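Local coordinates for protein NADPH-quinone reductase (Pediococcus pentosaceus ATCC 25745, PDB 3HA2) that probably binds FMN and transfers electrons from NAD(P)H to quinones, as a flavodoxin-like oxidoreductase of which this chain is the greater part, at residues L36-L50 / L69-F82. Sequence-based numbering, arbitrary orientation.
With SO4 (sulfate ion), chain D.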
# COMPACT_ATOMS: atom_id res chain seq x y z
N LEU A 36 8.79 -14.63 -1.32
CA LEU A 36 7.46 -14.65 -0.74
C LEU A 36 6.55 -15.47 -1.66
O LEU A 36 6.36 -15.14 -2.84
CB LEU A 36 6.97 -13.20 -0.57
CG LEU A 36 5.63 -12.88 0.04
CD1 LEU A 36 5.42 -13.62 1.35
CD2 LEU A 36 5.54 -11.36 0.25
N VAL A 37 6.02 -16.56 -1.12
CA VAL A 37 5.11 -17.41 -1.89
C VAL A 37 3.66 -17.18 -1.49
O VAL A 37 3.38 -16.74 -0.37
CB VAL A 37 5.49 -18.90 -1.78
CG1 VAL A 37 6.88 -19.13 -2.35
CG2 VAL A 37 5.40 -19.39 -0.32
N ALA A 38 2.75 -17.46 -2.42
CA ALA A 38 1.34 -17.15 -2.22
C ALA A 38 0.79 -17.86 -0.99
O ALA A 38 -0.09 -17.33 -0.31
CB ALA A 38 0.52 -17.50 -3.46
N ASP A 39 1.35 -19.02 -0.66
CA ASP A 39 0.88 -19.79 0.49
C ASP A 39 1.87 -19.76 1.67
O ASP A 39 2.10 -20.78 2.32
CB ASP A 39 0.54 -21.22 0.06
CG ASP A 39 1.74 -21.99 -0.49
OD1 ASP A 39 2.70 -21.35 -0.98
OD2 ASP A 39 1.72 -23.23 -0.43
N PHE A 40 2.44 -18.58 1.95
CA PHE A 40 3.36 -18.45 3.09
C PHE A 40 2.72 -18.84 4.41
O PHE A 40 1.48 -18.78 4.57
CB PHE A 40 3.95 -17.03 3.19
CG PHE A 40 2.93 -15.96 3.47
CD1 PHE A 40 2.55 -15.64 4.78
CD2 PHE A 40 2.37 -15.23 2.42
CE1 PHE A 40 1.62 -14.65 5.04
CE2 PHE A 40 1.43 -14.21 2.68
CZ PHE A 40 1.06 -13.93 4.00
N ASN A 41 3.56 -19.25 5.35
CA ASN A 41 3.10 -19.71 6.66
C ASN A 41 3.52 -18.68 7.69
O ASN A 41 4.70 -18.36 7.77
CB ASN A 41 3.76 -21.05 6.98
CG ASN A 41 3.31 -21.60 8.29
OD1 ASN A 41 2.32 -22.34 8.37
ND2 ASN A 41 4.04 -21.27 9.36
N VAL A 42 2.57 -18.18 8.48
CA VAL A 42 2.86 -17.07 9.40
C VAL A 42 3.97 -17.41 10.39
O VAL A 42 4.91 -16.62 10.57
CB VAL A 42 1.59 -16.57 10.14
CG1 VAL A 42 1.94 -15.58 11.27
CG2 VAL A 42 0.64 -15.90 9.14
N GLU A 43 3.86 -18.58 11.03
CA GLU A 43 4.85 -19.03 12.01
C GLU A 43 6.27 -19.11 11.43
O GLU A 43 7.22 -18.64 12.07
CB GLU A 43 4.42 -20.37 12.64
CG GLU A 43 5.34 -20.86 13.76
CD GLU A 43 4.86 -22.17 14.38
OE1 GLU A 43 3.92 -22.81 13.85
OE2 GLU A 43 5.44 -22.57 15.43
N GLN A 44 6.42 -19.68 10.24
CA GLN A 44 7.73 -19.74 9.57
C GLN A 44 8.26 -18.35 9.23
O GLN A 44 9.45 -18.09 9.42
CB GLN A 44 7.73 -20.65 8.33
CG GLN A 44 8.91 -20.44 7.33
CD GLN A 44 10.32 -20.84 7.82
OE1 GLN A 44 10.75 -20.53 8.95
NE2 GLN A 44 11.08 -21.49 6.93
N GLU A 45 7.39 -17.47 8.73
CA GLU A 45 7.78 -16.09 8.43
C GLU A 45 8.20 -15.35 9.71
O GLU A 45 9.22 -14.63 9.72
CB GLU A 45 6.65 -15.34 7.71
CG GLU A 45 6.23 -15.96 6.36
CD GLU A 45 7.34 -15.91 5.30
OE1 GLU A 45 8.04 -14.88 5.22
OE2 GLU A 45 7.49 -16.90 4.54
N GLN A 46 7.43 -15.52 10.78
CA GLN A 46 7.79 -14.89 12.06
C GLN A 46 9.12 -15.42 12.57
O GLN A 46 9.94 -14.66 13.09
CB GLN A 46 6.68 -15.09 13.10
CG GLN A 46 5.52 -14.13 12.87
CD GLN A 46 4.38 -14.34 13.84
OE1 GLN A 46 4.43 -15.22 14.68
NE2 GLN A 46 3.33 -13.53 13.71
N SER A 47 9.33 -16.73 12.41
CA SER A 47 10.59 -17.35 12.80
C SER A 47 11.77 -16.71 12.08
O SER A 47 12.79 -16.42 12.70
CB SER A 47 10.58 -18.84 12.53
OG SER A 47 11.78 -19.40 13.03
N LEU A 48 11.63 -16.52 10.77
CA LEU A 48 12.72 -15.90 9.99
C LEU A 48 12.99 -14.47 10.44
O LEU A 48 14.15 -14.06 10.56
CB LEU A 48 12.39 -15.94 8.49
CG LEU A 48 12.43 -17.32 7.83
CD1 LEU A 48 11.96 -17.20 6.38
CD2 LEU A 48 13.85 -17.91 7.88
N LEU A 49 11.94 -13.71 10.70
CA LEU A 49 12.12 -12.35 11.22
C LEU A 49 12.91 -12.33 12.53
O LEU A 49 13.84 -11.53 12.70
CB LEU A 49 10.78 -11.65 11.41
CG LEU A 49 10.07 -11.33 10.10
CD1 LEU A 49 8.61 -11.06 10.40
CD2 LEU A 49 10.68 -10.14 9.42
N LEU A 50 12.54 -13.22 13.45
CA LEU A 50 13.17 -13.27 14.76
C LEU A 50 14.66 -13.59 14.66
O LEU A 50 15.44 -13.17 15.51
CB LEU A 50 12.47 -14.28 15.67
CG LEU A 50 11.08 -13.92 16.21
CD1 LEU A 50 10.50 -15.08 17.01
CD2 LEU A 50 11.12 -12.67 17.07
N LEU A 69 0.72 -9.21 -2.67
CA LEU A 69 1.23 -10.33 -1.85
C LEU A 69 2.09 -9.81 -0.70
O LEU A 69 2.02 -10.35 0.40
CB LEU A 69 2.02 -11.37 -2.67
CG LEU A 69 2.31 -12.67 -1.86
CD1 LEU A 69 1.06 -13.33 -1.27
CD2 LEU A 69 3.07 -13.72 -2.66
N LEU A 70 2.88 -8.76 -0.92
CA LEU A 70 3.63 -8.18 0.20
C LEU A 70 2.70 -7.54 1.24
O LEU A 70 2.92 -7.67 2.44
CB LEU A 70 4.72 -7.19 -0.25
CG LEU A 70 5.57 -6.60 0.89
CD1 LEU A 70 6.32 -7.68 1.69
CD2 LEU A 70 6.55 -5.56 0.37
N LYS A 71 1.65 -6.87 0.77
CA LYS A 71 0.71 -6.24 1.68
C LYS A 71 0.00 -7.33 2.49
O LYS A 71 -0.23 -7.17 3.69
CB LYS A 71 -0.33 -5.41 0.92
CG LYS A 71 -1.22 -4.59 1.83
CD LYS A 71 -0.39 -3.49 2.51
CE LYS A 71 -0.66 -3.42 4.01
NZ LYS A 71 -2.08 -3.14 4.38
N GLN A 72 -0.32 -8.45 1.84
CA GLN A 72 -0.92 -9.58 2.56
C GLN A 72 0.01 -10.11 3.66
O GLN A 72 -0.44 -10.43 4.75
CB GLN A 72 -1.33 -10.71 1.62
CG GLN A 72 -2.19 -11.81 2.29
CD GLN A 72 -3.54 -11.27 2.74
OE1 GLN A 72 -3.70 -10.81 3.87
NE2 GLN A 72 -4.50 -11.27 1.83
N TRP A 73 1.30 -10.20 3.36
CA TRP A 73 2.30 -10.66 4.34
C TRP A 73 2.36 -9.68 5.51
O TRP A 73 2.38 -10.10 6.67
CB TRP A 73 3.64 -10.78 3.62
CG TRP A 73 4.84 -11.25 4.39
CD1 TRP A 73 5.28 -12.53 4.55
CD2 TRP A 73 5.82 -10.41 4.99
NE1 TRP A 73 6.47 -12.54 5.25
CE2 TRP A 73 6.81 -11.25 5.55
CE3 TRP A 73 5.94 -9.02 5.16
CZ2 TRP A 73 7.92 -10.75 6.25
CZ3 TRP A 73 7.07 -8.52 5.84
CH2 TRP A 73 8.03 -9.39 6.38
N MSE A 74 2.34 -8.39 5.21
CA MSE A 74 2.33 -7.37 6.26
C MSE A 74 1.09 -7.53 7.14
O MSE A 74 1.20 -7.52 8.36
CB MSE A 74 2.35 -5.95 5.65
CG MSE A 74 3.61 -5.62 4.87
SE MSE A 74 5.08 -5.25 6.11
CE MSE A 74 4.32 -3.73 7.07
N ASP A 75 -0.08 -7.70 6.51
CA ASP A 75 -1.37 -7.77 7.21
C ASP A 75 -1.48 -9.00 8.11
O ASP A 75 -2.18 -8.97 9.14
CB ASP A 75 -2.53 -7.79 6.19
CG ASP A 75 -2.73 -6.46 5.43
OD1 ASP A 75 -2.11 -5.45 5.79
OD2 ASP A 75 -3.54 -6.45 4.47
N THR A 76 -0.83 -10.09 7.73
CA THR A 76 -1.04 -11.39 8.36
C THR A 76 0.12 -11.82 9.27
O THR A 76 -0.09 -12.38 10.34
CB THR A 76 -1.33 -12.47 7.28
OG1 THR A 76 -2.37 -12.02 6.40
CG2 THR A 76 -1.79 -13.75 7.91
N VAL A 77 1.35 -11.54 8.84
CA VAL A 77 2.54 -11.91 9.61
C VAL A 77 2.75 -10.89 10.73
O VAL A 77 3.14 -11.25 11.84
CB VAL A 77 3.81 -12.01 8.70
CG1 VAL A 77 5.11 -12.14 9.54
CG2 VAL A 77 3.70 -13.18 7.75
N MSE A 78 2.53 -9.62 10.42
CA MSE A 78 2.78 -8.54 11.38
C MSE A 78 1.51 -8.30 12.20
O MSE A 78 0.78 -7.33 11.99
CB MSE A 78 3.24 -7.25 10.68
CG MSE A 78 4.47 -7.41 9.84
SE MSE A 78 5.97 -8.15 10.84
CE MSE A 78 7.36 -7.73 9.50
N THR A 79 1.26 -9.21 13.13
CA THR A 79 0.09 -9.06 13.99
C THR A 79 0.38 -8.05 15.11
O THR A 79 1.52 -7.72 15.39
CB THR A 79 -0.32 -10.40 14.62
OG1 THR A 79 0.77 -10.92 15.39
CG2 THR A 79 -0.72 -11.40 13.54
N THR A 80 -0.68 -7.55 15.73
CA THR A 80 -0.55 -6.73 16.93
C THR A 80 0.27 -7.45 17.99
O THR A 80 1.19 -6.85 18.57
CB THR A 80 -1.95 -6.39 17.49
OG1 THR A 80 -2.67 -5.69 16.47
CG2 THR A 80 -1.86 -5.53 18.72
N LYS A 81 -0.05 -8.72 18.22
CA LYS A 81 0.59 -9.56 19.25
C LYS A 81 2.10 -9.71 19.02
O LYS A 81 2.88 -9.71 19.96
CB LYS A 81 -0.06 -10.96 19.26
CG LYS A 81 0.26 -11.84 20.48
CD LYS A 81 0.01 -13.33 20.16
CE LYS A 81 -0.30 -14.18 21.38
NZ LYS A 81 0.36 -13.76 22.66
N PHE A 82 2.49 -9.82 17.76
CA PHE A 82 3.89 -10.08 17.41
C PHE A 82 4.69 -8.77 17.28
O PHE A 82 5.71 -8.57 17.95
CB PHE A 82 3.94 -10.91 16.12
CG PHE A 82 5.33 -11.21 15.63
CD1 PHE A 82 6.11 -12.18 16.24
CD2 PHE A 82 5.83 -10.57 14.50
CE1 PHE A 82 7.40 -12.48 15.78
CE2 PHE A 82 7.12 -10.85 14.02
CZ PHE A 82 7.90 -11.82 14.65
S SO4 D . -3.71 -9.64 16.16
O1 SO4 D . -4.97 -9.13 16.72
O2 SO4 D . -4.00 -10.88 15.42
O3 SO4 D . -3.19 -8.67 15.19
O4 SO4 D . -2.75 -9.89 17.24
O HOH W 1 1.06 -13.59 15.64
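Q46 lies flat along F82. Its CB rests near CE1 and CZ of the ring; CG stands over the ring centre, a CH-pi contact 3.6 Å from the centroid; beyond it the extended chain carries CD over the same face, the amide plane only 5° from the ring plane. At the tip, NE2 gives one hydrogen to V77 O (3.0 Å, 170° at the hydrogen), in the carbonyl plane on a lone pair, and the other to a water that also meets T79 OG1. Glutamine suits this place: its methylenes cover an aromatic face while its amide serves a carbonyl at a helix end. L49 CD1 approaches CE2 of the same ring, and L50 CD2 its CE1. With an alanine at F82, the Q46 methylenes and amide would probably lose the ring they lie on, leaving the amide steadied mainly by V77 O and a gap beside L49 and L50.

V77, a branched knob among V42, E45, Q46 and L49, turns its two methyls to different neighbours: CG1 to L49, CG2 to F40 CE1 at 3.7 Å. F40 presents a ring face to the edge of W73, whose indole offers both apolar surface and an N-H: NE1 donates to E45 OE1 (2.8 Å) from above the carboxylate plane, and E45 OE2 is bonded to H34. L36 CD1 packs against W73 CD1 while its CG meets L69 CD2.

Helices 42-50 and 69-77, crossing at -88°, and the short helix 80-83 are thus joined by apolar packing pinned by two hydrogen bonds, and the bonds to both oxygens of the buried E45 carboxylate would probably help it stay ionised.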